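PDB 4K0J: heavy metal cation tricomponent efflux pump ZneA(CzcA-like) from Cupriavidus metallidurans, which probably exports Zn(II) across the inner membrane in exchange for protons, as the RND-type pump component of a three-part heavy-metal efflux system. Local coordinates for residues R434-G439 with A928-A933; F584-H589 with W621-D626; L667-Y672 with I841-G846. All coordinates share one frame; numbering follows the deposited sequence.

Contact 1: R434-G439 with A928-A933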
loop_
_atom_site.group_PDB
_atom_site.type_symbol
_atom_site.label_atom_id
_atom_site.label_comp_id
_atom_site.label_asym_id
_atom_site.label_seq_id
_atom_site.Cartn_x
_atom_site.Cartn_y
_atom_site.Cartn_z
ATOM N N ARG C 434 11.736 43.095 20.538
ATOM C CA ARG C 434 10.313 42.868 20.237
ATOM C C ARG C 434 9.899 43.121 18.771
ATOM O O ARG C 434 9.219 42.278 18.167
ATOM C CB ARG C 434 9.406 43.653 21.199
ATOM C CG ARG C 434 9.460 43.190 22.647
ATOM C CD ARG C 434 8.660 41.916 22.871
ATOM N NE ARG C 434 7.229 42.108 22.644
ATOM C CZ ARG C 434 6.377 42.559 23.561
ATOM N NH1 ARG C 434 6.806 42.875 24.772
ATOM N NH2 ARG C 434 5.094 42.697 23.263
ATOM N N PRO C 435 10.303 44.273 18.191
ATOM C CA PRO C 435 9.952 44.487 16.782
ATOM C C PRO C 435 10.636 43.484 15.856
ATOM O O PRO C 435 10.188 43.303 14.724
ATOM C CB PRO C 435 10.483 45.898 16.498
ATOM C CG PRO C 435 10.597 46.544 17.829
ATOM C CD PRO C 435 10.988 45.449 18.760
ATOM N N ILE C 436 11.702 42.845 16.331
ATOM C CA ILE C 436 12.415 41.849 15.535
ATOM C C ILE C 436 11.807 40.453 15.643
ATOM O O ILE C 436 11.598 39.797 14.632
ATOM C CB ILE C 436 13.921 41.816 15.860
ATOM C CG1 ILE C 436 14.639 42.866 15.023
ATOM C CG2 ILE C 436 14.516 40.449 15.567
ATOM C CD1 ILE C 436 14.291 42.783 13.554
ATOM N N PHE C 437 11.519 40.000 16.857
ATOM C CA PHE C 437 10.852 38.717 17.028
ATOM C C PHE C 437 9.491 38.765 16.341
ATOM O O PHE C 437 9.151 37.885 15.543
ATOM C CB PHE C 437 10.692 38.368 18.510
ATOM C CG PHE C 437 10.276 36.944 18.757
ATOM C CD1 PHE C 437 11.225 35.945 18.894
ATOM C CD2 PHE C 437 8.937 36.604 18.850
ATOM C CE1 PHE C 437 10.848 34.635 19.119
ATOM C CE2 PHE C 437 8.553 35.295 19.074
ATOM C CZ PHE C 437 9.509 34.310 19.209
ATOM N N PHE C 438 8.721 39.810 16.626
ATOM C CA PHE C 438 7.397 39.920 16.024
ATOM C C PHE C 438 7.447 40.263 14.537
ATOM O O PHE C 438 6.637 39.768 13.762
ATOM C CB PHE C 438 6.503 40.885 16.806
ATOM C CG PHE C 438 5.950 40.294 18.072
ATOM C CD1 PHE C 438 6.250 38.988 18.426
ATOM C CD2 PHE C 438 5.122 41.031 18.898
ATOM C CE1 PHE C 438 5.744 38.433 19.586
ATOM C CE2 PHE C 438 4.610 40.483 20.058
ATOM C CZ PHE C 438 4.922 39.182 20.403
ATOM N N GLY C 439 8.407 41.090 14.137
ATOM C CA GLY C 439 8.575 41.416 12.733
ATOM C C GLY C 439 8.930 40.201 11.891
ATOM O O GLY C 439 8.409 40.017 10.788
ATOM N N ALA C 928 8.439 49.038 8.034
ATOM C CA ALA C 928 7.359 49.803 8.655
ATOM C C ALA C 928 7.271 49.535 10.161
ATOM O O ALA C 928 7.138 50.464 10.963
ATOM C CB ALA C 928 6.032 49.492 7.983
ATOM N N ILE C 929 7.352 48.260 10.536
ATOM C CA ILE C 929 7.298 47.857 11.937
ATOM C C ILE C 929 8.427 48.483 12.734
ATOM O O ILE C 929 8.185 49.078 13.774
ATOM C CB ILE C 929 7.351 46.326 12.103
ATOM C CG1 ILE C 929 5.986 45.710 11.798
ATOM C CG2 ILE C 929 7.761 45.950 13.520
ATOM C CD1 ILE C 929 6.011 44.200 11.714
ATOM N N ILE C 930 9.656 48.354 12.243
ATOM C CA ILE C 930 10.808 48.937 12.929
ATOM C C ILE C 930 10.640 50.443 13.120
ATOM O O ILE C 930 10.810 50.965 14.231
ATOM C CB ILE C 930 12.118 48.658 12.174
ATOM C CG1 ILE C 930 12.471 47.174 12.268
ATOM C CG2 ILE C 930 13.253 49.494 12.745
ATOM C CD1 ILE C 930 12.702 46.698 13.685
ATOM N N MET C 931 10.294 51.130 12.033
ATOM C CA MET C 931 10.049 52.567 12.081
ATOM C C MET C 931 9.039 52.937 13.167
ATOM O O MET C 931 9.364 53.666 14.112
ATOM C CB MET C 931 9.564 53.067 10.718
ATOM C CG MET C 931 8.906 54.437 10.753
ATOM S SD MET C 931 9.976 55.705 11.446
ATOM C CE MET C 931 11.199 55.862 10.150
ATOM N N ILE C 932 7.824 52.411 13.033
ATOM C CA ILE C 932 6.726 52.751 13.932
ATOM C C ILE C 932 6.999 52.358 15.384
ATOM O O ILE C 932 6.578 53.048 16.309
ATOM C CB ILE C 932 5.387 52.148 13.434
ATOM C CG1 ILE C 932 4.497 53.250 12.859
ATOM C CG2 ILE C 932 4.654 51.410 14.545
ATOM C CD1 ILE C 932 5.159 54.056 11.767
ATOM N N ALA C 933 7.726 51.262 15.577
ATOM C CA ALA C 933 8.040 50.778 16.917
ATOM C C ALA C 933 9.061 51.671 17.611
ATOM O O ALA C 933 8.822 52.140 18.725
ATOM C CB ALA C 933 8.536 49.344 16.871
#

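Contact 2: F584-H589 with W621-D626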
loop_
_atom_site.group_PDB
_atom_site.type_symbol
_atom_site.label_atom_id
_atom_site.label_comp_id
_atom_site.label_asym_id
_atom_site.label_seq_id
_atom_site.Cartn_x
_atom_site.Cartn_y
_atom_site.Cartn_z
ATOM N N PHE C 584 19.814 27.507 -39.987
ATOM C CA PHE C 584 20.113 28.478 -38.950
ATOM C C PHE C 584 21.428 28.114 -38.278
ATOM O O PHE C 584 21.766 26.938 -38.164
ATOM C CB PHE C 584 18.988 28.523 -37.919
ATOM C CG PHE C 584 17.684 29.021 -38.467
ATOM C CD1 PHE C 584 17.480 30.371 -38.682
ATOM C CD2 PHE C 584 16.655 28.139 -38.761
ATOM C CE1 PHE C 584 16.278 30.834 -39.186
ATOM C CE2 PHE C 584 15.452 28.599 -39.264
ATOM C CZ PHE C 584 15.263 29.946 -39.475
ATOM N N PRO C 585 22.184 29.128 -37.839
ATOM C CA PRO C 585 23.483 28.900 -37.206
ATOM C C PRO C 585 23.350 28.400 -35.775
ATOM O O PRO C 585 24.346 27.983 -35.183
ATOM C CB PRO C 585 24.121 30.296 -37.199
ATOM C CG PRO C 585 23.303 31.117 -38.143
ATOM C CD PRO C 585 21.928 30.557 -38.065
ATOM N N GLU C 586 22.137 28.436 -35.229
ATOM C CA GLU C 586 21.943 28.150 -33.809
ATOM C C GLU C 586 21.375 26.765 -33.512
ATOM O O GLU C 586 21.121 26.441 -32.354
ATOM C CB GLU C 586 21.049 29.211 -33.161
ATOM C CG GLU C 586 21.355 30.640 -33.574
ATOM C CD GLU C 586 20.549 31.076 -34.782
ATOM O OE1 GLU C 586 20.038 30.197 -35.502
ATOM O OE2 GLU C 586 20.418 32.299 -35.007
ATOM N N VAL C 587 21.175 25.950 -34.545
ATOM C CA VAL C 587 20.614 24.614 -34.351
ATOM C C VAL C 587 21.659 23.501 -34.398
ATOM O O VAL C 587 22.193 23.175 -35.457
ATOM C CB VAL C 587 19.491 24.318 -35.351
ATOM C CG1 VAL C 587 18.197 24.929 -34.863
ATOM C CG2 VAL C 587 19.851 24.850 -36.729
ATOM N N GLU C 588 21.933 22.918 -33.235
ATOM C CA GLU C 588 22.925 21.857 -33.101
ATOM C C GLU C 588 22.498 20.598 -33.858
ATOM O O GLU C 588 23.205 20.128 -34.751
ATOM C CB GLU C 588 23.146 21.542 -31.618
ATOM C CG GLU C 588 24.350 20.666 -31.321
ATOM C CD GLU C 588 24.651 20.590 -29.836
ATOM O OE1 GLU C 588 24.088 21.402 -29.072
ATOM O OE2 GLU C 588 25.450 19.716 -29.434
ATOM N N HIS C 589 21.340 20.058 -33.492
ATOM C CA HIS C 589 20.770 18.900 -34.176
ATOM C C HIS C 589 19.268 19.077 -34.362
ATOM O O HIS C 589 18.614 19.782 -33.595
ATOM C CB HIS C 589 21.023 17.618 -33.381
ATOM C CG HIS C 589 22.466 17.238 -33.273
ATOM N ND1 HIS C 589 23.123 16.518 -34.247
ATOM C CD2 HIS C 589 23.375 17.463 -32.295
ATOM C CE1 HIS C 589 24.377 16.325 -33.880
ATOM N NE2 HIS C 589 24.556 16.889 -32.699
ATOM N N TRP C 621 26.179 32.521 -29.772
ATOM C CA TRP C 621 25.223 32.900 -30.802
ATOM C C TRP C 621 25.726 34.068 -31.638
ATOM O O TRP C 621 25.481 35.231 -31.317
ATOM C CB TRP C 621 23.847 33.195 -30.200
ATOM C CG TRP C 621 23.022 31.954 -29.997
ATOM C CD1 TRP C 621 23.476 30.667 -29.960
ATOM C CD2 TRP C 621 21.602 31.883 -29.827
ATOM N NE1 TRP C 621 22.429 29.801 -29.766
ATOM C CE2 TRP C 621 21.266 30.523 -29.682
ATOM C CE3 TRP C 621 20.581 32.838 -29.778
ATOM C CZ2 TRP C 621 19.954 30.092 -29.492
ATOM C CZ3 TRP C 621 19.278 32.408 -29.590
ATOM C CH2 TRP C 621 18.976 31.048 -29.450
ATOM N N THR C 622 26.437 33.736 -32.712
ATOM C CA THR C 622 26.985 34.728 -33.627
ATOM C C THR C 622 25.874 35.566 -34.240
ATOM O O THR C 622 25.942 36.794 -34.240
ATOM C CB THR C 622 27.793 34.063 -34.757
ATOM O OG1 THR C 622 28.860 33.290 -34.192
ATOM C CG2 THR C 622 28.374 35.114 -35.695
ATOM N N SER C 623 24.852 34.896 -34.760
ATOM C CA SER C 623 23.694 35.584 -35.316
ATOM C C SER C 623 22.967 36.354 -34.220
ATOM O O SER C 623 22.496 35.769 -33.245
ATOM C CB SER C 623 22.738 34.584 -35.962
ATOM O OG SER C 623 22.167 33.736 -34.982
ATOM N N GLY C 624 22.886 37.670 -34.383
ATOM C CA GLY C 624 22.210 38.512 -33.416
ATOM C C GLY C 624 20.716 38.275 -33.430
ATOM O O GLY C 624 19.964 39.017 -34.061
ATOM N N ARG C 625 20.286 37.229 -32.733
ATOM C CA ARG C 625 18.877 36.868 -32.687
ATOM C C ARG C 625 18.475 36.393 -31.297
ATOM O O ARG C 625 19.140 35.543 -30.702
ATOM C CB ARG C 625 18.569 35.784 -33.722
ATOM C CG ARG C 625 17.084 35.556 -33.958
ATOM C CD ARG C 625 16.817 34.691 -35.193
ATOM N NE ARG C 625 17.537 35.152 -36.377
ATOM C CZ ARG C 625 18.441 34.426 -37.029
ATOM N NH1 ARG C 625 18.730 33.200 -36.618
ATOM N NH2 ARG C 625 19.053 34.924 -38.093
ATOM N N ASP C 626 17.392 36.962 -30.777
ATOM C CA ASP C 626 16.823 36.515 -29.514
ATOM C C ASP C 626 16.197 35.146 -29.739
ATOM O O ASP C 626 15.822 34.818 -30.865
ATOM C CB ASP C 626 15.767 37.512 -29.035
ATOM C CG ASP C 626 15.004 37.019 -27.826
ATOM O OD1 ASP C 626 15.614 36.343 -26.973
ATOM O OD2 ASP C 626 13.791 37.299 -27.734
#

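Contact 3: L667-Y672 with I841-G846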
loop_
_atom_site.group_PDB
_atom_site.type_symbol
_atom_site.label_atom_id
_atom_site.label_comp_id
_atom_site.label_asym_id
_atom_site.label_seq_id
_atom_site.Cartn_x
_atom_site.Cartn_y
_atom_site.Cartn_z
ATOM N N LEU C 667 -2.942 26.217 -25.195
ATOM C CA LEU C 667 -4.377 26.455 -25.120
ATOM C C LEU C 667 -5.114 25.492 -26.037
ATOM O O LEU C 667 -4.595 25.106 -27.081
ATOM C CB LEU C 667 -4.689 27.894 -25.541
ATOM C CG LEU C 667 -4.206 29.019 -24.624
ATOM C CD1 LEU C 667 -4.107 30.332 -25.384
ATOM C CD2 LEU C 667 -5.144 29.158 -23.435
ATOM N N VAL C 668 -6.320 25.093 -25.646
ATOM C CA VAL C 668 -7.180 24.340 -26.549
ATOM C C VAL C 668 -8.601 24.847 -26.459
ATOM O O VAL C 668 -8.984 25.484 -25.476
ATOM C CB VAL C 668 -7.197 22.817 -26.251
ATOM C CG1 VAL C 668 -5.817 22.196 -26.439
ATOM C CG2 VAL C 668 -7.741 22.545 -24.858
ATOM N N VAL C 669 -9.377 24.564 -27.498
ATOM C CA VAL C 669 -10.813 24.806 -27.480
ATOM C C VAL C 669 -11.534 23.524 -27.880
ATOM O O VAL C 669 -11.432 23.070 -29.021
ATOM C CB VAL C 669 -11.223 25.948 -28.425
ATOM C CG1 VAL C 669 -12.737 26.081 -28.458
ATOM C CG2 VAL C 669 -10.591 27.250 -27.980
ATOM N N LYS C 670 -12.253 22.938 -26.932
ATOM C CA LYS C 670 -12.897 21.654 -27.151
ATOM C C LYS C 670 -14.349 21.813 -27.601
ATOM O O LYS C 670 -15.176 22.368 -26.872
ATOM C CB LYS C 670 -12.808 20.811 -25.876
ATOM C CG LYS C 670 -11.379 20.572 -25.393
ATOM C CD LYS C 670 -11.344 19.838 -24.054
ATOM C CE LYS C 670 -11.617 20.768 -22.871
ATOM N NZ LYS C 670 -10.445 21.599 -22.476
ATOM N N VAL C 671 -14.642 21.332 -28.810
ATOM C CA VAL C 671 -15.988 21.360 -29.388
ATOM C C VAL C 671 -16.661 19.995 -29.260
ATOM O O VAL C 671 -16.347 19.061 -29.999
ATOM C CB VAL C 671 -15.953 21.762 -30.880
ATOM C CG1 VAL C 671 -17.324 21.617 -31.520
ATOM C CG2 VAL C 671 -15.442 23.185 -31.035
ATOM N N TYR C 672 -17.591 19.888 -28.319
ATOM C CA TYR C 672 -18.177 18.605 -27.962
ATOM C C TYR C 672 -19.388 18.284 -28.820
ATOM O O TYR C 672 -20.029 19.181 -29.350
ATOM C CB TYR C 672 -18.582 18.614 -26.487
ATOM C CG TYR C 672 -17.427 18.801 -25.530
ATOM C CD1 TYR C 672 -16.828 17.710 -24.918
ATOM C CD2 TYR C 672 -16.935 20.068 -25.236
ATOM C CE1 TYR C 672 -15.778 17.870 -24.048
ATOM C CE2 TYR C 672 -15.882 20.240 -24.362
ATOM C CZ TYR C 672 -15.307 19.134 -23.773
ATOM O OH TYR C 672 -14.254 19.282 -22.898
ATOM N N ILE C 841 -24.342 20.604 -28.931
ATOM C CA ILE C 841 -22.913 20.859 -29.095
ATOM C C ILE C 841 -22.406 21.972 -28.175
ATOM O O ILE C 841 -22.821 23.127 -28.287
ATOM C CB ILE C 841 -22.560 21.182 -30.563
ATOM C CG1 ILE C 841 -22.586 19.903 -31.400
ATOM C CG2 ILE C 841 -21.192 21.850 -30.662
ATOM C CD1 ILE C 841 -21.928 20.046 -32.754
ATOM N N GLN C 842 -21.508 21.607 -27.266
ATOM C CA GLN C 842 -20.941 22.554 -26.312
ATOM C C GLN C 842 -19.496 22.882 -26.670
ATOM O O GLN C 842 -18.824 22.107 -27.346
ATOM C CB GLN C 842 -21.004 21.983 -24.894
ATOM C CG GLN C 842 -22.390 21.519 -24.470
ATOM C CD GLN C 842 -22.401 20.900 -23.082
ATOM O OE1 GLN C 842 -21.997 19.751 -22.895
ATOM N NE2 GLN C 842 -22.869 21.662 -22.099
ATOM N N VAL C 843 -19.020 24.032 -26.208
ATOM C CA VAL C 843 -17.652 24.460 -26.476
ATOM C C VAL C 843 -16.970 24.998 -25.215
ATOM O O VAL C 843 -17.499 25.884 -24.538
ATOM C CB VAL C 843 -17.604 25.533 -27.583
ATOM C CG1 VAL C 843 -16.238 26.193 -27.625
ATOM C CG2 VAL C 843 -17.943 24.921 -28.931
ATOM N N ALA C 844 -15.791 24.461 -24.905
ATOM C CA ALA C 844 -15.055 24.886 -23.718
ATOM C C ALA C 844 -13.624 25.303 -24.042
ATOM O O ALA C 844 -13.101 24.978 -25.103
ATOM C CB ALA C 844 -15.056 23.783 -22.675
ATOM N N TRP C 845 -13.000 26.031 -23.121
ATOM C CA TRP C 845 -11.592 26.393 -23.242
ATOM C C TRP C 845 -10.773 25.553 -22.270
ATOM O O TRP C 845 -11.273 25.149 -21.220
ATOM C CB TRP C 845 -11.391 27.885 -22.964
ATOM C CG TRP C 845 -11.785 28.755 -24.113
ATOM C CD1 TRP C 845 -13.051 29.128 -24.468
ATOM C CD2 TRP C 845 -10.907 29.350 -25.075
ATOM N NE1 TRP C 845 -13.013 29.918 -25.592
ATOM C CE2 TRP C 845 -11.708 30.072 -25.983
ATOM C CE3 TRP C 845 -9.522 29.345 -25.257
ATOM C CZ2 TRP C 845 -11.167 30.780 -27.054
ATOM C CZ3 TRP C 845 -8.989 30.048 -26.320
ATOM C CH2 TRP C 845 -9.808 30.757 -27.204
ATOM N N GLY C 846 -9.519 25.281 -22.620
ATOM C CA GLY C 846 -8.667 24.455 -21.782
ATOM C C GLY C 846 -7.192 24.784 -21.915
ATOM O O GLY C 846 -6.792 25.520 -22.818
#

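Contact 1: R434-G439 with A928-A933
Two predicted transmembrane helices, 433-447 and 911-939, pack against each other here, with P435 set among I929, I930 and A933. The segment axes approach to 9.6 Å, and their N-to-C directions make an angle of 152°, so the helices run nearly antiparallel. P435 presents two ring carbons to the partner. Its CG meets CB of A933 at 3.6 Å, while its CB lies 3.7 Å from CD1 of I930 and 4.0 Å from CG2 of I929. One turn along, the absence of a side chain on G439 lets the other branch of I929 reach the main chain: CD1 stands 3.9 Å from CA of G439. With CD1 anti to its own CA (chi2 170°), the longer branch of I929 extends from its helix and reaches G439, while CG2 lies against P435. I436 adds a marginal contact, its CD1 lying 4.2 Å from CD1 of I930. No hydrogen bond links the segments, and the contact is apolar and largely buried. I929 also touches L874 and I887, which extends the same packing toward helix 884-888. The pair is an apolar, nearly antiparallel helix-helix contact within the predicted transmembrane bundle of this RND-family protein.

Contact 2: F584-H589 with W621-D626
E586 lies across the indole of W621 and has the largest share of this contact, holding the turn before strand 587-595 against the loop before helix 627-638. The tight part is the aliphatic stem of E586. Its CG stands 3.9 Å from the centroid of the five-membered ring of W621 and 8° off the ring normal, a CH-pi contact made squarely over the face, and CB of E586 lies 3.7 Å from NE1 of W621. A bend in the glutamate chain (chi2 91°) then turns the carboxylate off the indole toward S623 and R625; its plane is steeply inclined to that of the ring, so the two flat groups do not stack. A salt bridge joins OE2 of E586 to NH1 of R625, but OE2 is crowded against S623 in the model, so the detail of this bridge is doubtful. The carboxylate and guanidinium planes are 75° apart, which rules out a flat, two-pronged pairing. R625 also has CE1 of F584 over one face of its guanidinium, with NH1 3.7 Å from CD1 of F584.

The loose side lies at P585, which is solvent-exposed. Its CG comes only to 4.1 Å from CB of S623. No hydrogen bond crosses between the segments.

F584 to V587 form a type I turn, and D626 is the N-cap of helix 627-638. L630 of that helix touches E586, W621 and R625 alike. On the strand side, H616 pairs with the backbone of E586 and accepts a hydrogen bond from W621 NE1 through its carbonyl oxygen, placing the contact at the junction of strand 587-595, the end of strand 608-615 and helix 627-638.

Contact 3: L667-Y672 with I841-G846
V669 points a methyl straight onto the indole of W845, its partner in a non-hydrogen-bonded antiparallel pair. CG2 stands 3.4 Å from the centroid of the six-membered ring and 2° off the ring normal, a CH-pi contact over the face. Because chi1 of V669 is 175°, CG1 takes the other direction and meets CG1 of V843 at 3.6 Å. V843 and V671, the next non-hydrogen-bonded pair, run alongside each other in the same direction, with their CG2 atoms 3.7 Å apart. On the opposite face K670 curls back through its last two torsions until NZ is 3.4 Å from CA of G846, where no side chain intervenes. Y672 turns a ring edge to the partner strand: Q842 O lies in the ring plane, and CE2 is 4.0 Å from CB of A844. Five backbone hydrogen bonds fix this register, including Y672 N to Q842 O at 2.7 Å and A844 N to K670 O at 2.9 Å. The hydroxyl OH of Y672 is hydrogen-bonded to OE1 of E802. L690 of helix 676-690 touches V669 and W845. The chemistry is two-sided: the valine-tryptophan face is apolar, that of K670, V668 and A844 mixed.

In the fold
Along the chain, contact 1 opens first, at 434-439 in a predicted transmembrane helix, and is closed only at 928-933, so its loop of 488 residues encloses both other contacts. Within that span, contact 2 closes a short loop of 31 residues containing strand 608-615 and ends at the start of helix 627-638. Contact 3 follows in series, pairing 667-672 with the strand that leads into helix 848-873. No two contacts cross. Contacts 2 and 3 have centres 37 Å apart and belong to different sheets; each centre is 52 Å from that of contact 1, which ties membrane helices rather than sheet-bearing parts of the fold.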